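Local coordinates for aminotransferase (PDB 6L1O), which is a pyridoxal-phosphate-dependent aminotransferase of the class I family that takes part in the biosynthesis of the dipeptide antibiotic bacilysin, at residues 22-27 with 32-37; 329-334 with 338-343; 299-304 with 375-380; 47-52 with 288-293. All coordinates share one frame; numbering follows the deposited sequence.

Contact 1: 22-27 with 32-37; sequences QKVKEM and AHIINL
Met-27 and Val-24, near the end of helix 16-28, meet Ala-32 and Ile-34 in a surface contact between this helix and the segment leading into strand 35-36. The chain leaves the helix, turns back within four residues and runs into the short strand. One backbone bond joins the two segments. Ala-32 N donates to Met-27 O at 3.1 Å, with an N-H...O angle of 151°. The donor sits above the carbonyl plane, 39° out of it. The methyl of Ala-32 also leans on this carbonyl, with CB 3.4 Å from Met-27 O.

The rest of the contact is apolar. The tip of Ile-34, CD1, does the touching. It lies 3.9 Å from Val-24 CG1 and 4.0 Å from Met-27 CB, and it also reaches the carbonyl oxygen of Val-24. In Ile-34, CG1 stands anti to the carbonyl carbon (chi1 -69°) and the chain is extended at chi2, which carries CD1 to the helix. Both methyls of Val-24 face this one carbon. Met-27 uses its CB here and also meets CB of Ala-32 at 4.0 Å.

Outside the two segments, Val-351 of the neighbouring strand 350-351 packs on both Val-24 and Ile-34. Leu-345 of helix 337-348 touches both Met-27 and Ile-34. Strand 35-36 pairs in parallel with 350-351, so the contact lays helix 16-28 against this small sheet. The chemistry implies one polar backbone bond between the segments, backed by aliphatic dispersion that centres on Ile-34 CD1 and holds the helix to the residues just before the strand.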
loop_
_atom_site.group_PDB
_atom_site.type_symbol
_atom_site.label_atom_id
_atom_site.label_comp_id
_atom_site.label_asym_id
_atom_site.label_seq_id
_atom_site.Cartn_x
_atom_site.Cartn_y
_atom_site.Cartn_z
ATOM N N GLN B 22 -20.650 12.036 5.878
ATOM C CA GLN B 22 -21.344 12.594 4.712
ATOM C C GLN B 22 -22.497 13.520 5.121
ATOM O O GLN B 22 -22.665 14.597 4.515
ATOM C CB GLN B 22 -21.869 11.471 3.805
ATOM N N LYS B 23 -23.277 13.095 6.132
ATOM C CA LYS B 23 -24.353 13.935 6.705
ATOM C C LYS B 23 -23.767 15.209 7.264
ATOM O O LYS B 23 -24.425 16.261 7.206
ATOM C CB LYS B 23 -25.149 13.214 7.806
ATOM N N VAL B 24 -22.533 15.104 7.786
ATOM C CA VAL B 24 -21.777 16.250 8.288
ATOM C C VAL B 24 -21.574 17.290 7.194
ATOM O O VAL B 24 -21.834 18.470 7.427
ATOM C CB VAL B 24 -20.423 15.819 8.912
ATOM C CG1 VAL B 24 -19.410 16.968 8.986
ATOM C CG2 VAL B 24 -20.643 15.206 10.285
ATOM N N LYS B 25 -21.100 16.852 6.021
ATOM C CA LYS B 25 -20.854 17.747 4.885
ATOM C C LYS B 25 -22.140 18.421 4.441
ATOM O O LYS B 25 -22.194 19.631 4.287
ATOM C CB LYS B 25 -20.235 16.987 3.704
ATOM N N GLU B 26 -23.191 17.636 4.278
ATOM C CA GLU B 26 -24.506 18.177 3.911
ATOM C C GLU B 26 -25.039 19.179 4.945
ATOM O O GLU B 26 -25.795 20.072 4.615
ATOM C CB GLU B 26 -25.524 17.046 3.707
ATOM N N MET B 27 -24.648 19.014 6.205
ATOM C CA MET B 27 -24.988 19.985 7.251
ATOM C C MET B 27 -24.074 21.202 7.203
ATOM O O MET B 27 -24.560 22.338 7.205
ATOM C CB MET B 27 -24.906 19.321 8.616
ATOM C CG MET B 27 -26.028 18.335 8.842
ATOM S SD MET B 27 -25.923 17.580 10.486
ATOM C CE MET B 27 -26.585 18.917 11.488
ATOM N N ALA B 32 -24.266 24.796 9.124
ATOM C CA ALA B 32 -23.879 24.260 10.443
ATOM C C ALA B 32 -22.363 24.359 10.721
ATOM O O ALA B 32 -21.556 24.041 9.824
ATOM C CB ALA B 32 -24.349 22.804 10.567
ATOM N N HIS B 33 -21.985 24.818 11.936
ATOM C CA HIS B 33 -20.582 24.786 12.409
ATOM C C HIS B 33 -20.425 23.589 13.352
ATOM O O HIS B 33 -20.882 23.624 14.493
ATOM C CB HIS B 33 -20.181 26.056 13.177
ATOM N N ILE B 34 -19.797 22.526 12.864
ATOM C CA ILE B 34 -19.786 21.235 13.595
ATOM C C ILE B 34 -18.514 21.076 14.421
ATOM O O ILE B 34 -17.421 21.325 13.950
ATOM C CB ILE B 34 -20.047 20.046 12.640
ATOM C CG1 ILE B 34 -21.521 20.105 12.150
ATOM C CG2 ILE B 34 -19.821 18.718 13.357
ATOM C CD1 ILE B 34 -21.936 19.003 11.217
ATOM N N ILE B 35 -18.672 20.660 15.670
ATOM C CA ILE B 35 -17.543 20.246 16.499
ATOM C C ILE B 35 -17.421 18.732 16.471
ATOM O O ILE B 35 -18.324 18.027 16.955
ATOM C CB ILE B 35 -17.755 20.644 17.949
ATOM C CG1 ILE B 35 -17.639 22.159 18.060
ATOM C CG2 ILE B 35 -16.752 19.944 18.844
ATOM C CD1 ILE B 35 -17.642 22.567 19.484
ATOM N N ASN B 36 -16.298 18.249 15.956
ATOM C CA ASN B 36 -16.144 16.822 15.659
ATOM C C ASN B 36 -15.220 16.103 16.684
ATOM O O ASN B 36 -14.020 16.134 16.581
ATOM C CB ASN B 36 -15.637 16.666 14.230
ATOM C CG ASN B 36 -15.348 15.219 13.864
ATOM O OD1 ASN B 36 -15.772 14.278 14.555
ATOM N ND2 ASN B 36 -14.592 15.035 12.802
ATOM N N LEU B 37 -15.824 15.457 17.658
ATOM C CA LEU B 37 -15.067 14.611 18.568
ATOM C C LEU B 37 -15.249 13.115 18.213
ATOM O O LEU B 37 -15.192 12.260 19.095
ATOM C CB LEU B 37 -15.472 14.869 19.997
ATOM C CG LEU B 37 -15.431 16.329 20.439
ATOM C CD1 LEU B 37 -15.695 16.449 21.928
ATOM C CD2 LEU B 37 -14.128 17.023 20.054
#

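Contact 2: 329-334 with 338-343; sequences EIPNTF and HQFSDY
The ring of Phe-334 meets two aromatic rings of helix 337-348, with Phe-340 over its face and its own edge turned to Tyr-343. Both pairs are T-shaped, but Phe-334 plays opposite parts in them. Phe-340 turns its edge to the face of Phe-334, with the centroids 5.1 Å apart and the planes at 68°. CD1 of Phe-340 stands over the centre of that face, 3.7 Å above the plane. Toward Tyr-343, Phe-334 offers its own edge instead. Its CZ lies over the Tyr-343 face, offset toward the rim, and the planes meet at 69°. Gln-339 adds an aliphatic contact, its CG lying near the ring plane of Phe-334 at 3.9 Å from CD1.

This aromatic cluster packs the loop that follows strand 325-329 onto helix 337-348. Phe-340 is also gripped from the loop. Pro-331 CD lies over its face, 3.6 Å from the ring centroid, a CH-pi contact. Ile-330 CG2 comes obliquely to Phe-340 CD2 at 3.5 Å. The two helix aromatics reach the loop because CG is anti to the backbone N in each, with chi1 -179° in Phe-340.

A type I beta turn, Pro-331 to Phe-334, reverses the loop, and its bond from Phe-334 N to Pro-331 O measures 2.9 Å. The turn brings Pro-331 and Phe-334 to the same helix. Farther out, Val-366 of strand 365-369 packs on Ile-330 and Phe-340, and Leu-389 also touches Phe-340. His-347 stacks on Tyr-343, while Arg-364 NH1 bonds the carbonyl oxygen of Phe-334.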
loop_
_atom_site.group_PDB
_atom_site.type_symbol
_atom_site.label_atom_id
_atom_site.label_comp_id
_atom_site.label_asym_id
_atom_site.label_seq_id
_atom_site.Cartn_x
_atom_site.Cartn_y
_atom_site.Cartn_z
ATOM N N GLU B 329 -21.313 6.300 28.673
ATOM C CA GLU B 329 -22.664 5.727 28.605
ATOM C C GLU B 329 -23.659 6.745 28.077
ATOM O O GLU B 329 -23.564 7.941 28.389
ATOM C CB GLU B 329 -23.099 5.230 29.975
ATOM C CG GLU B 329 -22.468 3.918 30.383
ATOM C CD GLU B 329 -23.114 3.347 31.673
ATOM O OE1 GLU B 329 -24.275 2.862 31.616
ATOM O OE2 GLU B 329 -22.460 3.377 32.717
ATOM N N ILE B 330 -24.595 6.299 27.246
ATOM C CA ILE B 330 -25.633 7.182 26.718
ATOM C C ILE B 330 -26.782 7.303 27.778
ATOM O O ILE B 330 -26.827 6.500 28.694
ATOM C CB ILE B 330 -26.176 6.710 25.394
ATOM C CG1 ILE B 330 -27.068 5.460 25.588
ATOM C CG2 ILE B 330 -25.038 6.417 24.430
ATOM C CD1 ILE B 330 -27.634 4.948 24.270
ATOM N N PRO B 331 -27.611 8.351 27.702
ATOM C CA PRO B 331 -28.704 8.481 28.675
ATOM C C PRO B 331 -29.713 7.354 28.517
ATOM O O PRO B 331 -30.029 6.966 27.420
ATOM C CB PRO B 331 -29.353 9.807 28.312
ATOM C CG PRO B 331 -28.294 10.569 27.555
ATOM C CD PRO B 331 -27.571 9.518 26.792
ATOM N N ASN B 332 -30.221 6.836 29.615
ATOM C CA ASN B 332 -31.121 5.656 29.511
ATOM C C ASN B 332 -32.472 5.955 28.863
ATOM O O ASN B 332 -33.250 5.050 28.627
ATOM C CB ASN B 332 -31.273 4.935 30.838
ATOM C CG ASN B 332 -31.402 5.876 31.977
ATOM O OD1 ASN B 332 -32.294 6.734 31.981
ATOM N ND2 ASN B 332 -30.507 5.767 32.940
ATOM N N THR B 333 -32.718 7.223 28.531
ATOM C CA THR B 333 -33.880 7.610 27.759
ATOM C C THR B 333 -33.704 7.358 26.263
ATOM O O THR B 333 -34.655 7.515 25.475
ATOM C CB THR B 333 -34.245 9.091 28.022
ATOM O OG1 THR B 333 -33.188 9.967 27.591
ATOM C CG2 THR B 333 -34.527 9.306 29.503
ATOM N N PHE B 334 -32.477 7.000 25.855
ATOM C CA PHE B 334 -32.193 6.601 24.485
ATOM C C PHE B 334 -31.981 5.091 24.487
ATOM O O PHE B 334 -31.331 4.519 25.397
ATOM C CB PHE B 334 -30.915 7.302 23.949
ATOM C CG PHE B 334 -31.077 8.770 23.752
ATOM C CD1 PHE B 334 -31.340 9.278 22.517
ATOM C CD2 PHE B 334 -30.986 9.633 24.827
ATOM C CE1 PHE B 334 -31.523 10.634 22.329
ATOM C CE2 PHE B 334 -31.166 11.006 24.651
ATOM C CZ PHE B 334 -31.435 11.502 23.402
ATOM N N HIS B 338 -26.686 4.883 18.169
ATOM C CA HIS B 338 -26.899 5.578 16.888
ATOM C C HIS B 338 -27.983 6.644 17.041
ATOM O O HIS B 338 -27.887 7.685 16.435
ATOM C CB HIS B 338 -27.263 4.631 15.731
ATOM C CG HIS B 338 -26.100 4.218 14.873
ATOM N ND1 HIS B 338 -25.669 2.904 14.777
ATOM C CD2 HIS B 338 -25.274 4.936 14.070
ATOM C CE1 HIS B 338 -24.637 2.830 13.945
ATOM N NE2 HIS B 338 -24.364 4.053 13.518
ATOM N N GLN B 339 -28.983 6.358 17.869
ATOM C CA GLN B 339 -30.091 7.283 18.141
ATOM C C GLN B 339 -29.568 8.530 18.959
ATOM O O GLN B 339 -29.913 9.699 18.681
ATOM C CB GLN B 339 -31.144 6.505 18.932
ATOM C CG GLN B 339 -32.365 7.253 19.326
ATOM C CD GLN B 339 -33.332 6.355 20.077
ATOM O OE1 GLN B 339 -33.254 5.102 19.976
ATOM N NE2 GLN B 339 -34.274 6.983 20.829
ATOM N N PHE B 340 -28.759 8.251 19.966
ATOM C CA PHE B 340 -28.133 9.323 20.780
ATOM C C PHE B 340 -27.141 10.179 19.975
ATOM O O PHE B 340 -27.228 11.417 20.025
ATOM C CB PHE B 340 -27.437 8.731 21.976
ATOM C CG PHE B 340 -26.783 9.754 22.870
ATOM C CD1 PHE B 340 -27.540 10.758 23.458
ATOM C CD2 PHE B 340 -25.436 9.690 23.132
ATOM C CE1 PHE B 340 -26.934 11.693 24.275
ATOM C CE2 PHE B 340 -24.820 10.602 23.958
ATOM C CZ PHE B 340 -25.578 11.609 24.532
ATOM N N SER B 341 -26.253 9.539 19.216
ATOM C CA SER B 341 -25.281 10.280 18.377
ATOM C C SER B 341 -25.992 11.072 17.307
ATOM O O SER B 341 -25.646 12.199 17.012
ATOM C CB SER B 341 -24.177 9.395 17.818
ATOM O OG SER B 341 -24.642 8.380 16.928
ATOM N N ASP B 342 -27.042 10.529 16.743
ATOM C CA ASP B 342 -27.861 11.298 15.777
ATOM C C ASP B 342 -28.564 12.521 16.423
ATOM O O ASP B 342 -28.617 13.607 15.824
ATOM C CB ASP B 342 -28.895 10.398 15.102
ATOM C CG ASP B 342 -28.311 9.575 13.937
ATOM O OD1 ASP B 342 -27.247 9.923 13.393
ATOM O OD2 ASP B 342 -28.937 8.556 13.539
ATOM N N TYR B 343 -29.074 12.341 17.640
ATOM C CA TYR B 343 -29.718 13.416 18.392
ATOM C C TYR B 343 -28.727 14.552 18.733
ATOM O O TYR B 343 -29.086 15.752 18.641
ATOM C CB TYR B 343 -30.354 12.874 19.654
ATOM C CG TYR B 343 -31.202 13.901 20.393
ATOM C CD1 TYR B 343 -32.600 13.983 20.175
ATOM C CD2 TYR B 343 -30.624 14.771 21.336
ATOM C CE1 TYR B 343 -33.378 14.922 20.855
ATOM C CE2 TYR B 343 -31.403 15.719 21.999
ATOM C CZ TYR B 343 -32.770 15.792 21.760
ATOM O OH TYR B 343 -33.505 16.742 22.449
#

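Contact 3: 299-304 with 375-380; sequences KERIDF and EDLREF
Leu-377 and Arg-378 bring helix 374-385 against Arg-301 and Phe-304 of helix 289-313. The two short helical segments run nearly parallel, at 21°, with their axes 10.8 Å apart.

Glu-375 comes first along the second segment and acts within its own helix. Its carboxylate forms a salt bridge with Arg-378, although both bonds from NE are weak, at 3.4 Å to OE1 and OE2. Leu-377 points toward the other helix. Its CD1 meets Arg-301 CB at 3.8 Å, and its CB lies near the ring edge of Phe-304. The guanidinium of Arg-301 goes on to Asp-43 in a salt bridge. Arg-378 follows. Its chain bends at chi3 (-51°) and lays the guanidinium across the end of the Phe-304 ring. The ring presents its edge, with CZ 3.5 Å from NH2, and the two planes stand 76° apart. Phe-304 CZ sits over a guanidinium face, offset toward the rim.

Leu-308, farther along helix 289-313, also packs on Arg-378. The helices thus meet through a small apolar patch of Leu-377, the Arg-301 chain and the Phe-304 ring, bordered by charged groups. Arg-378 probably contributes mostly dispersion here, since it meets the ring's edge and not its pi face.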
loop_
_atom_site.group_PDB
_atom_site.type_symbol
_atom_site.label_atom_id
_atom_site.label_comp_id
_atom_site.label_asym_id
_atom_site.label_seq_id
_atom_site.Cartn_x
_atom_site.Cartn_y
_atom_site.Cartn_z
ATOM N N LYS B 299 -3.849 13.583 28.674
ATOM C CA LYS B 299 -4.322 13.403 30.037
ATOM C C LYS B 299 -4.994 14.694 30.588
ATOM O O LYS B 299 -6.018 14.637 31.245
ATOM C CB LYS B 299 -3.175 12.927 30.947
ATOM C CG LYS B 299 -3.514 12.727 32.428
ATOM C CD LYS B 299 -4.680 11.771 32.619
ATOM C CE LYS B 299 -4.974 11.523 34.115
ATOM N NZ LYS B 299 -6.389 11.130 34.328
ATOM N N GLU B 300 -4.416 15.843 30.281
ATOM C CA GLU B 300 -5.017 17.099 30.682
ATOM C C GLU B 300 -6.375 17.312 30.030
ATOM O O GLU B 300 -7.304 17.804 30.662
ATOM C CB GLU B 300 -4.086 18.238 30.347
ATOM C CG GLU B 300 -4.631 19.646 30.480
ATOM C CD GLU B 300 -5.044 20.017 31.883
ATOM O OE1 GLU B 300 -4.445 19.480 32.858
ATOM O OE2 GLU B 300 -5.975 20.872 32.010
ATOM N N ARG B 301 -6.501 16.980 28.760
ATOM C CA ARG B 301 -7.758 17.155 28.036
ATOM C C ARG B 301 -8.798 16.234 28.641
ATOM O O ARG B 301 -9.909 16.639 28.860
ATOM C CB ARG B 301 -7.595 16.869 26.528
ATOM C CG ARG B 301 -6.835 17.953 25.804
ATOM C CD ARG B 301 -6.559 17.565 24.371
ATOM N NE ARG B 301 -5.791 18.605 23.671
ATOM C CZ ARG B 301 -5.416 18.529 22.407
ATOM N NH1 ARG B 301 -5.781 17.486 21.643
ATOM N NH2 ARG B 301 -4.773 19.522 21.874
ATOM N N ILE B 302 -8.408 14.991 28.919
ATOM C CA ILE B 302 -9.270 14.013 29.549
ATOM C C ILE B 302 -9.776 14.501 30.906
ATOM O O ILE B 302 -10.991 14.472 31.174
ATOM C CB ILE B 302 -8.554 12.671 29.722
ATOM C CG1 ILE B 302 -8.448 11.979 28.358
ATOM C CG2 ILE B 302 -9.287 11.783 30.730
ATOM C CD1 ILE B 302 -7.437 10.837 28.375
ATOM N N ASP B 303 -8.866 14.985 31.726
ATOM C CA ASP B 303 -9.232 15.523 33.033
ATOM C C ASP B 303 -10.139 16.751 32.934
ATOM O O ASP B 303 -11.185 16.809 33.614
ATOM C CB ASP B 303 -7.993 15.829 33.840
ATOM C CG ASP B 303 -7.255 14.577 34.281
ATOM O OD1 ASP B 303 -7.682 13.441 33.960
ATOM O OD2 ASP B 303 -6.218 14.717 34.950
ATOM N N PHE B 304 -9.748 17.711 32.111
ATOM C CA PHE B 304 -10.576 18.891 31.812
ATOM C C PHE B 304 -11.997 18.555 31.334
ATOM O O PHE B 304 -12.996 19.103 31.862
ATOM C CB PHE B 304 -9.901 19.740 30.765
ATOM C CG PHE B 304 -10.721 20.914 30.291
ATOM C CD1 PHE B 304 -10.860 22.058 31.093
ATOM C CD2 PHE B 304 -11.360 20.881 29.062
ATOM C CE1 PHE B 304 -11.595 23.153 30.637
ATOM C CE2 PHE B 304 -12.115 21.945 28.612
ATOM C CZ PHE B 304 -12.218 23.092 29.413
ATOM N N GLU B 375 -10.797 24.671 23.824
ATOM C CA GLU B 375 -12.017 25.448 23.588
ATOM C C GLU B 375 -13.053 24.714 22.706
ATOM O O GLU B 375 -14.271 24.969 22.805
ATOM C CB GLU B 375 -11.688 26.817 23.043
ATOM C CG GLU B 375 -10.988 27.724 24.079
ATOM C CD GLU B 375 -11.819 27.986 25.348
ATOM O OE1 GLU B 375 -13.068 28.181 25.223
ATOM O OE2 GLU B 375 -11.235 27.936 26.491
ATOM N N ASP B 376 -12.598 23.807 21.862
ATOM C CA ASP B 376 -13.521 22.917 21.150
ATOM C C ASP B 376 -14.160 21.920 22.126
ATOM O O ASP B 376 -15.344 21.674 22.062
ATOM C CB ASP B 376 -12.802 22.147 20.038
ATOM C CG ASP B 376 -12.543 22.988 18.784
ATOM O OD1 ASP B 376 -12.952 24.175 18.725
ATOM O OD2 ASP B 376 -11.886 22.456 17.853
ATOM N N LEU B 377 -13.360 21.419 23.071
ATOM C CA LEU B 377 -13.895 20.571 24.120
ATOM C C LEU B 377 -14.930 21.343 24.951
ATOM O O LEU B 377 -15.989 20.801 25.327
ATOM C CB LEU B 377 -12.789 20.005 24.995
ATOM C CG LEU B 377 -11.690 19.166 24.282
ATOM C CD1 LEU B 377 -10.647 18.643 25.258
ATOM C CD2 LEU B 377 -12.318 17.985 23.535
ATOM N N ARG B 378 -14.650 22.617 25.221
ATOM C CA ARG B 378 -15.564 23.409 26.004
ATOM C C ARG B 378 -16.845 23.685 25.271
ATOM O O ARG B 378 -17.945 23.607 25.871
ATOM C CB ARG B 378 -14.946 24.714 26.473
ATOM C CG ARG B 378 -15.847 25.451 27.495
ATOM C CD ARG B 378 -15.332 26.839 27.820
ATOM N NE ARG B 378 -13.914 26.814 28.199
ATOM C CZ ARG B 378 -13.437 26.583 29.418
ATOM N NH1 ARG B 378 -14.259 26.313 30.419
ATOM N NH2 ARG B 378 -12.117 26.619 29.626
ATOM N N GLU B 379 -16.733 24.052 24.021
ATOM C CA GLU B 379 -17.890 24.392 23.190
ATOM C C GLU B 379 -18.825 23.153 22.965
ATOM O O GLU B 379 -20.038 23.275 23.001
ATOM C CB GLU B 379 -17.402 24.964 21.857
ATOM C CG GLU B 379 -18.470 25.390 20.856
ATOM C CD GLU B 379 -19.386 26.497 21.322
ATOM O OE1 GLU B 379 -19.048 27.234 22.290
ATOM O OE2 GLU B 379 -20.481 26.617 20.694
ATOM N N PHE B 380 -18.232 21.965 22.858
ATOM C CA PHE B 380 -18.992 20.698 22.843
ATOM C C PHE B 380 -19.920 20.619 24.078
ATOM O O PHE B 380 -21.153 20.449 23.953
ATOM C CB PHE B 380 -17.986 19.511 22.824
ATOM C CG PHE B 380 -18.626 18.165 22.869
ATOM C CD1 PHE B 380 -18.992 17.514 21.681
ATOM C CD2 PHE B 380 -18.844 17.522 24.080
ATOM C CE1 PHE B 380 -19.569 16.253 21.715
ATOM C CE2 PHE B 380 -19.413 16.252 24.122
ATOM C CZ PHE B 380 -19.769 15.621 22.947
#

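Contact 4: 47-52 with 288-293; sequences PPHIVE and PEHTES
The facing segments are the first turns of two helices, 48-57 and 289-313, joined at the surface by an offset stack of two histidines. Pro-47 holds the N-cap position of the first helix. Its carbonyl oxygen accepts a bond from Ile-50 N at 2.9 Å, and a weak one from Val-51 N. In the other segment, the carbonyl oxygen of Pro-288 takes Glu-292 N at 3.0 Å and, weakly, Thr-291 N. Each segment sends its third residue toward the other.

Those residues are His-49 and His-290. Their rings lie 4.8 Å apart between centroids, with the planes tilted by 25°. In His-49, CG lies between the backbone N and the carbonyl carbon (chi1 69°), which turns the CE1 corner of its ring to the His-290 ring. The two side chains run antiparallel, and their rings overlap only in part.

Behind the first helix, Ile-50 packs on Ala-279 and Ala-283 of helix 274-285. Farther along, Val-51 and Glu-52 meet Ser-58 and Leu-59 of the second subunit, so this helix also borders the dimer interface. In the stack itself, His-49 CE1 stands 3.6 Å above the plane of the His-290 ring, offset toward its rim and nearest to CD2.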
loop_
_atom_site.group_PDB
_atom_site.type_symbol
_atom_site.label_atom_id
_atom_site.label_comp_id
_atom_site.label_asym_id
_atom_site.label_seq_id
_atom_site.Cartn_x
_atom_site.Cartn_y
_atom_site.Cartn_z
ATOM N N PRO B 47 6.279 16.288 15.302
ATOM C CA PRO B 47 7.427 16.977 15.835
ATOM C C PRO B 47 8.451 17.388 14.778
ATOM O O PRO B 47 8.798 16.577 13.888
ATOM C CB PRO B 47 8.021 15.967 16.817
ATOM C CG PRO B 47 6.867 15.148 17.224
ATOM C CD PRO B 47 6.005 15.068 16.065
ATOM N N PRO B 48 8.952 18.630 14.871
ATOM C CA PRO B 48 9.809 19.203 13.841
ATOM C C PRO B 48 11.104 18.420 13.538
ATOM O O PRO B 48 11.548 18.462 12.394
ATOM C CB PRO B 48 10.082 20.637 14.326
ATOM C CG PRO B 48 9.355 20.810 15.618
ATOM C CD PRO B 48 8.397 19.667 15.778
ATOM N N HIS B 49 11.660 17.685 14.473
ATOM C CA HIS B 49 12.867 16.892 14.184
ATOM C C HIS B 49 12.574 15.727 13.214
ATOM O O HIS B 49 13.424 15.318 12.440
ATOM C CB HIS B 49 13.548 16.402 15.444
ATOM C CG HIS B 49 12.776 15.354 16.212
ATOM N ND1 HIS B 49 11.687 15.655 16.989
ATOM C CD2 HIS B 49 12.961 14.012 16.338
ATOM C CE1 HIS B 49 11.216 14.552 17.553
ATOM N NE2 HIS B 49 11.970 13.538 17.174
ATOM N N ILE B 50 11.334 15.242 13.205
ATOM C CA ILE B 50 10.905 14.231 12.264
ATOM C C ILE B 50 10.708 14.842 10.874
ATOM O O ILE B 50 11.110 14.288 9.857
ATOM C CB ILE B 50 9.603 13.528 12.764
ATOM C CG1 ILE B 50 9.907 12.831 14.086
ATOM C CG2 ILE B 50 9.095 12.519 11.681
ATOM C CD1 ILE B 50 8.751 12.423 14.973
ATOM N N VAL B 51 10.019 15.958 10.819
ATOM C CA VAL B 51 9.828 16.672 9.599
ATOM C C VAL B 51 11.153 17.041 8.915
ATOM O O VAL B 51 11.315 16.843 7.691
ATOM C CB VAL B 51 8.984 17.939 9.784
ATOM C CG1 VAL B 51 8.834 18.701 8.459
ATOM C CG2 VAL B 51 7.617 17.620 10.387
ATOM N N GLU B 52 12.090 17.556 9.687
ATOM C CA GLU B 52 13.396 17.916 9.154
ATOM C C GLU B 52 14.203 16.723 8.680
ATOM O O GLU B 52 14.955 16.851 7.734
ATOM C CB GLU B 52 14.229 18.701 10.167
ATOM C CG GLU B 52 13.684 20.095 10.413
ATOM C CD GLU B 52 13.492 20.950 9.154
ATOM O OE1 GLU B 52 14.359 20.915 8.210
ATOM O OE2 GLU B 52 12.445 21.652 9.118
ATOM N N PRO B 288 12.345 10.485 23.834
ATOM C CA PRO B 288 10.992 10.015 24.238
ATOM C C PRO B 288 10.203 11.035 25.067
ATOM O O PRO B 288 8.997 10.922 25.159
ATOM C CB PRO B 288 11.280 8.742 25.042
ATOM C CG PRO B 288 12.643 8.942 25.576
ATOM C CD PRO B 288 13.400 9.740 24.544
ATOM N N GLU B 289 10.858 12.062 25.604
ATOM C CA GLU B 289 10.157 13.154 26.282
ATOM C C GLU B 289 9.135 13.862 25.406
ATOM O O GLU B 289 8.175 14.395 25.906
ATOM C CB GLU B 289 11.157 14.209 26.850
ATOM N N HIS B 290 9.314 13.840 24.089
ATOM C CA HIS B 290 8.318 14.405 23.179
ATOM C C HIS B 290 6.971 13.643 23.274
ATOM O O HIS B 290 5.911 14.237 23.326
ATOM C CB HIS B 290 8.814 14.369 21.708
ATOM C CG HIS B 290 9.905 15.336 21.394
ATOM N ND1 HIS B 290 9.688 16.684 21.226
ATOM C CD2 HIS B 290 11.212 15.134 21.130
ATOM C CE1 HIS B 290 10.824 17.276 20.918
ATOM N NE2 HIS B 290 11.762 16.359 20.866
ATOM N N THR B 291 7.057 12.317 23.314
ATOM C CA THR B 291 5.893 11.454 23.375
ATOM C C THR B 291 5.293 11.536 24.800
ATOM O O THR B 291 4.113 11.551 24.928
ATOM C CB THR B 291 6.265 9.999 23.014
ATOM O OG1 THR B 291 6.990 9.979 21.768
ATOM C CG2 THR B 291 5.065 9.116 22.866
ATOM N N GLU B 292 6.126 11.625 25.845
ATOM C CA GLU B 292 5.611 11.772 27.195
ATOM C C GLU B 292 4.850 13.098 27.323
ATOM O O GLU B 292 3.783 13.151 27.965
ATOM C CB GLU B 292 6.724 11.690 28.250
ATOM C CG GLU B 292 7.440 10.347 28.359
ATOM C CD GLU B 292 6.598 9.327 29.109
ATOM O OE1 GLU B 292 6.327 9.561 30.296
ATOM O OE2 GLU B 292 6.165 8.319 28.525
ATOM N N SER B 293 5.385 14.156 26.719
ATOM C CA SER B 293 4.737 15.440 26.689
ATOM C C SER B 293 3.351 15.379 26.005
ATOM O O SER B 293 2.362 15.973 26.499
ATOM C CB SER B 293 5.604 16.456 25.975
ATOM O OG SER B 293 5.083 17.754 26.104
#

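Contact 2 is the buried one, and aromatic rings carry it. Contact 3 is partly buried and mixes apolar packing, including a phenylalanine edge, with charged groups. Contacts 1 and 4 lie at the surface; aliphatic groups and one backbone bond make the first, a single histidine stack the second. Contacts 3 and 4 share helix 289-313, which meets a different partner helix in each. Contacts 1 and 3 touch directly: Ile-35 packs on Glu-379, and Leu-37 on Phe-380. Contacts 1 and 2 do not touch, but helix 337-348 provides Leu-345 beside the first and one whole segment of the second. Contact 4 lies farthest from contact 2, with centres about 38 Å apart.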